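Nicotinate phosphoribosyltransferase (Vibrio cholerae, PDB 4HL7) probably makes nicotinate D-ribonucleotide from nicotinate and 5-phospho-D-ribose 1-diphosphate at the expense of ATP, a step of NAD(+) biosynthesis. Local coordinates at residues Arg6-Asp20 against Thr186-Val198. Numbering follows the deposited sequence.
Sequences RLFSPHIIRSLLDLD and TRRRFSSQVQRDV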
# COMPACT_ATOMS: atom_id res chain seq x y z
N ARG A 6 -17.64 18.49 8.78
CA ARG A 6 -17.76 17.12 9.29
C ARG A 6 -17.34 16.06 8.26
O ARG A 6 -17.04 14.95 8.62
CB ARG A 6 -19.17 16.85 9.83
CG ARG A 6 -19.70 17.88 10.83
CD ARG A 6 -20.73 17.25 11.76
NE ARG A 6 -20.46 15.81 11.86
CZ ARG A 6 -21.40 14.87 11.91
NH1 ARG A 6 -22.68 15.21 11.88
NH2 ARG A 6 -21.07 13.59 11.97
N LEU A 7 -17.29 16.42 6.99
CA LEU A 7 -16.82 15.53 5.94
C LEU A 7 -15.36 15.82 5.60
O LEU A 7 -14.61 14.89 5.24
CB LEU A 7 -17.65 15.70 4.67
CG LEU A 7 -18.78 14.75 4.23
CD1 LEU A 7 -19.15 15.08 2.79
CD2 LEU A 7 -18.40 13.28 4.35
N PHE A 8 -14.97 17.10 5.65
CA PHE A 8 -13.64 17.51 5.19
C PHE A 8 -13.00 18.44 6.22
O PHE A 8 -13.63 19.45 6.60
CB PHE A 8 -13.75 18.26 3.88
CG PHE A 8 -14.41 17.49 2.79
CD1 PHE A 8 -15.65 17.89 2.31
CD2 PHE A 8 -13.79 16.36 2.25
CE1 PHE A 8 -16.29 17.19 1.28
CE2 PHE A 8 -14.40 15.66 1.21
CZ PHE A 8 -15.67 16.07 0.74
N SER A 9 -11.79 18.11 6.69
CA SER A 9 -11.04 19.08 7.52
C SER A 9 -10.42 20.18 6.64
O SER A 9 -10.38 20.04 5.38
CB SER A 9 -9.94 18.37 8.32
OG SER A 9 -9.14 17.51 7.48
N PRO A 10 -9.86 21.24 7.27
CA PRO A 10 -9.29 22.26 6.41
C PRO A 10 -8.13 21.76 5.57
O PRO A 10 -7.95 22.20 4.44
CB PRO A 10 -8.83 23.36 7.41
CG PRO A 10 -9.66 23.16 8.62
CD PRO A 10 -9.88 21.66 8.69
N HIS A 11 -7.38 20.81 6.10
CA HIS A 11 -6.19 20.30 5.41
C HIS A 11 -6.45 18.87 4.94
O HIS A 11 -7.03 18.06 5.68
CB HIS A 11 -4.97 20.40 6.34
CG HIS A 11 -5.23 19.90 7.75
ND1 HIS A 11 -6.48 19.63 8.23
CD2 HIS A 11 -4.34 19.62 8.81
CE1 HIS A 11 -6.40 19.19 9.50
NE2 HIS A 11 -5.09 19.18 9.86
N ILE A 12 -6.09 18.59 3.69
CA ILE A 12 -6.18 17.23 3.10
C ILE A 12 -5.07 16.37 3.75
O ILE A 12 -5.35 15.40 4.42
CB ILE A 12 -6.06 17.30 1.54
CG1 ILE A 12 -7.29 18.05 0.97
CG2 ILE A 12 -5.82 15.90 0.95
CD1 ILE A 12 -7.29 18.21 -0.54
N ILE A 13 -3.83 16.79 3.60
CA ILE A 13 -2.71 16.08 4.20
C ILE A 13 -2.41 16.70 5.58
O ILE A 13 -2.25 17.92 5.71
CB ILE A 13 -1.45 16.11 3.29
CG1 ILE A 13 -1.79 15.49 1.89
CG2 ILE A 13 -0.27 15.45 3.99
CD1 ILE A 13 -2.14 14.01 1.90
N ARG A 14 -2.35 15.87 6.60
CA ARG A 14 -2.36 16.40 7.97
C ARG A 14 -0.96 16.73 8.49
O ARG A 14 -0.81 17.55 9.36
CB ARG A 14 -3.04 15.39 8.84
CG ARG A 14 -4.47 15.23 8.35
CD ARG A 14 -5.39 15.30 9.46
NE ARG A 14 -6.78 15.42 9.00
CZ ARG A 14 -7.79 15.31 9.83
NH1 ARG A 14 -7.54 15.10 11.12
NH2 ARG A 14 -9.03 15.42 9.38
N SER A 15 0.04 16.05 7.95
CA SER A 15 1.47 16.19 8.36
C SER A 15 2.26 15.27 7.45
O SER A 15 1.67 14.50 6.68
CB SER A 15 1.70 15.78 9.82
OG SER A 15 1.74 14.36 10.02
N LEU A 16 3.60 15.29 7.54
CA LEU A 16 4.38 14.36 6.71
C LEU A 16 4.42 12.97 7.33
O LEU A 16 5.11 12.06 6.82
CB LEU A 16 5.82 14.89 6.48
CG LEU A 16 6.03 16.00 5.42
CD1 LEU A 16 7.51 16.32 5.26
CD2 LEU A 16 5.41 15.66 4.05
N LEU A 17 3.70 12.78 8.45
CA LEU A 17 3.46 11.42 8.98
C LEU A 17 2.11 10.82 8.49
O LEU A 17 1.81 9.61 8.71
CB LEU A 17 3.46 11.45 10.55
CG LEU A 17 4.82 11.77 11.19
CD1 LEU A 17 4.67 11.66 12.71
CD2 LEU A 17 5.88 10.78 10.68
N ASP A 18 1.31 11.67 7.82
CA ASP A 18 0.01 11.25 7.27
C ASP A 18 0.19 10.48 5.98
O ASP A 18 -0.16 10.98 4.88
CB ASP A 18 -0.84 12.50 7.02
CG ASP A 18 -2.28 12.18 6.66
OD1 ASP A 18 -2.73 11.02 6.79
OD2 ASP A 18 -2.97 13.09 6.18
N LEU A 19 0.73 9.27 6.11
CA LEU A 19 1.09 8.41 5.01
C LEU A 19 1.31 7.02 5.54
O LEU A 19 1.35 6.84 6.80
CB LEU A 19 2.37 8.93 4.27
CG LEU A 19 3.53 9.56 5.08
CD1 LEU A 19 4.24 8.53 5.95
CD2 LEU A 19 4.53 10.16 4.07
N ASP A 20 1.48 6.03 4.64
CA ASP A 20 1.75 4.64 5.13
C ASP A 20 3.14 4.58 5.72
O ASP A 20 4.10 4.99 5.08
CB ASP A 20 1.62 3.64 3.98
CG ASP A 20 0.14 3.39 3.56
OD1 ASP A 20 -0.80 3.70 4.35
OD2 ASP A 20 -0.04 2.84 2.45
N THR A 186 -5.33 4.66 4.14
CA THR A 186 -4.91 6.04 3.87
C THR A 186 -4.95 6.41 2.35
O THR A 186 -5.44 7.49 1.97
CB THR A 186 -3.44 6.20 4.38
OG1 THR A 186 -3.40 6.06 5.81
CG2 THR A 186 -2.85 7.59 3.95
N ARG A 187 -4.35 5.56 1.51
CA ARG A 187 -4.15 5.90 0.08
C ARG A 187 -5.43 6.09 -0.69
O ARG A 187 -5.47 6.87 -1.66
CB ARG A 187 -3.28 4.86 -0.64
CG ARG A 187 -3.87 3.45 -0.72
CD ARG A 187 -2.83 2.46 -1.23
NE ARG A 187 -1.63 2.49 -0.43
CZ ARG A 187 -0.40 2.35 -0.93
NH1 ARG A 187 -0.27 2.18 -2.23
NH2 ARG A 187 0.68 2.42 -0.13
N ARG A 188 -6.52 5.45 -0.24
CA ARG A 188 -7.80 5.69 -0.99
C ARG A 188 -8.93 6.15 -0.10
O ARG A 188 -10.11 5.88 -0.37
CB ARG A 188 -8.20 4.50 -1.87
CG ARG A 188 -7.48 4.43 -3.24
CD ARG A 188 -7.65 3.01 -3.82
NE ARG A 188 -6.67 2.63 -4.86
CZ ARG A 188 -5.61 1.83 -4.67
NH1 ARG A 188 -5.29 1.35 -3.46
NH2 ARG A 188 -4.82 1.54 -5.72
N ARG A 189 -8.59 6.91 0.93
CA ARG A 189 -9.64 7.41 1.83
C ARG A 189 -10.56 8.38 1.12
O ARG A 189 -10.16 9.08 0.19
CB ARG A 189 -9.06 8.09 3.06
CG ARG A 189 -8.21 9.36 2.76
CD ARG A 189 -7.25 9.55 3.90
NE ARG A 189 -6.50 10.78 3.68
CZ ARG A 189 -5.47 11.15 4.41
NH1 ARG A 189 -5.10 10.41 5.47
NH2 ARG A 189 -4.84 12.31 4.13
N PHE A 190 -11.81 8.47 1.59
CA PHE A 190 -12.72 9.47 1.07
C PHE A 190 -12.14 10.89 1.38
O PHE A 190 -12.20 11.80 0.54
CB PHE A 190 -14.09 9.34 1.75
CG PHE A 190 -15.12 10.33 1.25
CD1 PHE A 190 -15.93 10.03 0.14
CD2 PHE A 190 -15.34 11.53 1.92
CE1 PHE A 190 -16.85 10.94 -0.32
CE2 PHE A 190 -16.28 12.46 1.46
CZ PHE A 190 -17.04 12.15 0.33
N SER A 191 -11.60 11.05 2.60
CA SER A 191 -11.02 12.29 3.07
C SER A 191 -10.22 11.96 4.33
O SER A 191 -10.42 10.91 4.93
CB SER A 191 -12.12 13.35 3.37
OG SER A 191 -12.90 12.94 4.50
N SER A 192 -9.28 12.83 4.71
CA SER A 192 -8.54 12.59 5.96
C SER A 192 -9.49 12.63 7.19
O SER A 192 -9.26 11.90 8.18
CB SER A 192 -7.35 13.58 6.10
OG SER A 192 -7.82 14.91 6.08
N GLN A 193 -10.52 13.49 7.14
CA GLN A 193 -11.54 13.59 8.22
C GLN A 193 -12.30 12.29 8.35
O GLN A 193 -12.53 11.81 9.50
CB GLN A 193 -12.51 14.78 8.00
CG GLN A 193 -13.46 15.07 9.18
CD GLN A 193 -12.71 15.32 10.46
OE1 GLN A 193 -11.78 16.07 10.49
NE2 GLN A 193 -13.05 14.58 11.50
N VAL A 194 -12.71 11.69 7.22
CA VAL A 194 -13.40 10.42 7.28
C VAL A 194 -12.50 9.33 7.82
O VAL A 194 -12.95 8.53 8.67
CB VAL A 194 -13.99 9.96 5.93
CG1 VAL A 194 -14.40 8.49 6.01
CG2 VAL A 194 -15.16 10.85 5.56
N GLN A 195 -11.24 9.28 7.39
CA GLN A 195 -10.33 8.27 7.95
C GLN A 195 -10.17 8.51 9.44
O GLN A 195 -10.08 7.54 10.22
CB GLN A 195 -8.93 8.32 7.31
CG GLN A 195 -7.99 7.19 7.81
CD GLN A 195 -6.64 7.20 7.14
OE1 GLN A 195 -6.25 8.21 6.55
NE2 GLN A 195 -5.92 6.07 7.20
N ARG A 196 -10.01 9.78 9.81
CA ARG A 196 -9.82 10.13 11.23
C ARG A 196 -10.99 9.56 12.08
O ARG A 196 -10.75 8.86 13.07
CB ARG A 196 -9.67 11.64 11.42
CG ARG A 196 -9.34 12.05 12.87
CD ARG A 196 -10.61 12.47 13.60
NE ARG A 196 -10.43 12.39 15.05
CZ ARG A 196 -11.41 12.10 15.92
NH1 ARG A 196 -11.15 12.05 17.21
NH2 ARG A 196 -12.65 11.87 15.48
N ASP A 197 -12.22 9.81 11.65
CA ASP A 197 -13.41 9.37 12.39
C ASP A 197 -13.54 7.84 12.39
O ASP A 197 -14.03 7.25 13.35
CB ASP A 197 -14.65 9.93 11.74
CG ASP A 197 -14.84 11.41 12.01
OD1 ASP A 197 -14.16 11.95 12.89
OD2 ASP A 197 -15.62 12.04 11.26
N VAL A 198 -13.19 7.23 11.26
CA VAL A 198 -13.21 5.79 11.14
C VAL A 198 -12.27 5.13 12.13
O VAL A 198 -12.67 4.19 12.84
CB VAL A 198 -12.93 5.33 9.67
CG1 VAL A 198 -12.53 3.85 9.64
CG2 VAL A 198 -14.16 5.66 8.82
O HOH W 1 -16.55 14.33 11.33
O HOH W 2 -10.49 15.96 5.26
O HOH W 3 -9.89 16.14 12.73
O HOH W 4 -2.88 3.03 2.50
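Phe-8 and Gln-193 bring the backbones within 5.4 Å, CA to CA, where the irregular N-terminal segment 6-20 wraps the start of helix 192-205; at the far end Leu-19 lies beside Thr-186, in the loop after parallel strand 181-183 of the alpha/beta-barrel domain of the NAPRTase family. Ser-191 is the N-cap: its short hydroxyl accepts from Val-194 N and donates to Leu-7 O at 2.7 Å, almost straight in line with that carbonyl. Beside it the rings of Phe-8 and Phe-190 are nearly parallel but slid apart, so they barely overlap, with Leu-7 CD2 against Phe-190 CE2. Ser-192 OG, small enough to fit between Ile-12 O and the Arg-14 side chain, donates to that carbonyl and accepts from Arg-14 NE. The long Arg-14 also reaches Gln-193 OE1 through NH2, from above the amide plane; Gln-193 is bent at chi2 (57°), which helps bring OE1 round. The Arg-14 guanidinium has Ser-192 O over one face and His-11 CE1 over the other, both toward the rim. Buried Arg-189 forms a two-nitrogen, end-on salt bridge with Asp-18, NH1 to OD1 at 2.8 Å and NH2 to OD2 at 2.9 Å, while Ser-192 CB covers the centre of one guanidinium face. Arg-14 N and Asn-215 help fix this carboxylate's rotation, and Gln-195 OE1 holds NH1. Arg-187 NH1 forms a salt bridge with Glu-132 of helix 131-147, and another runs from Arg-187 NH2 to Asp-20 OD2 (2.7 Å), only 1° off the guanidinium plane.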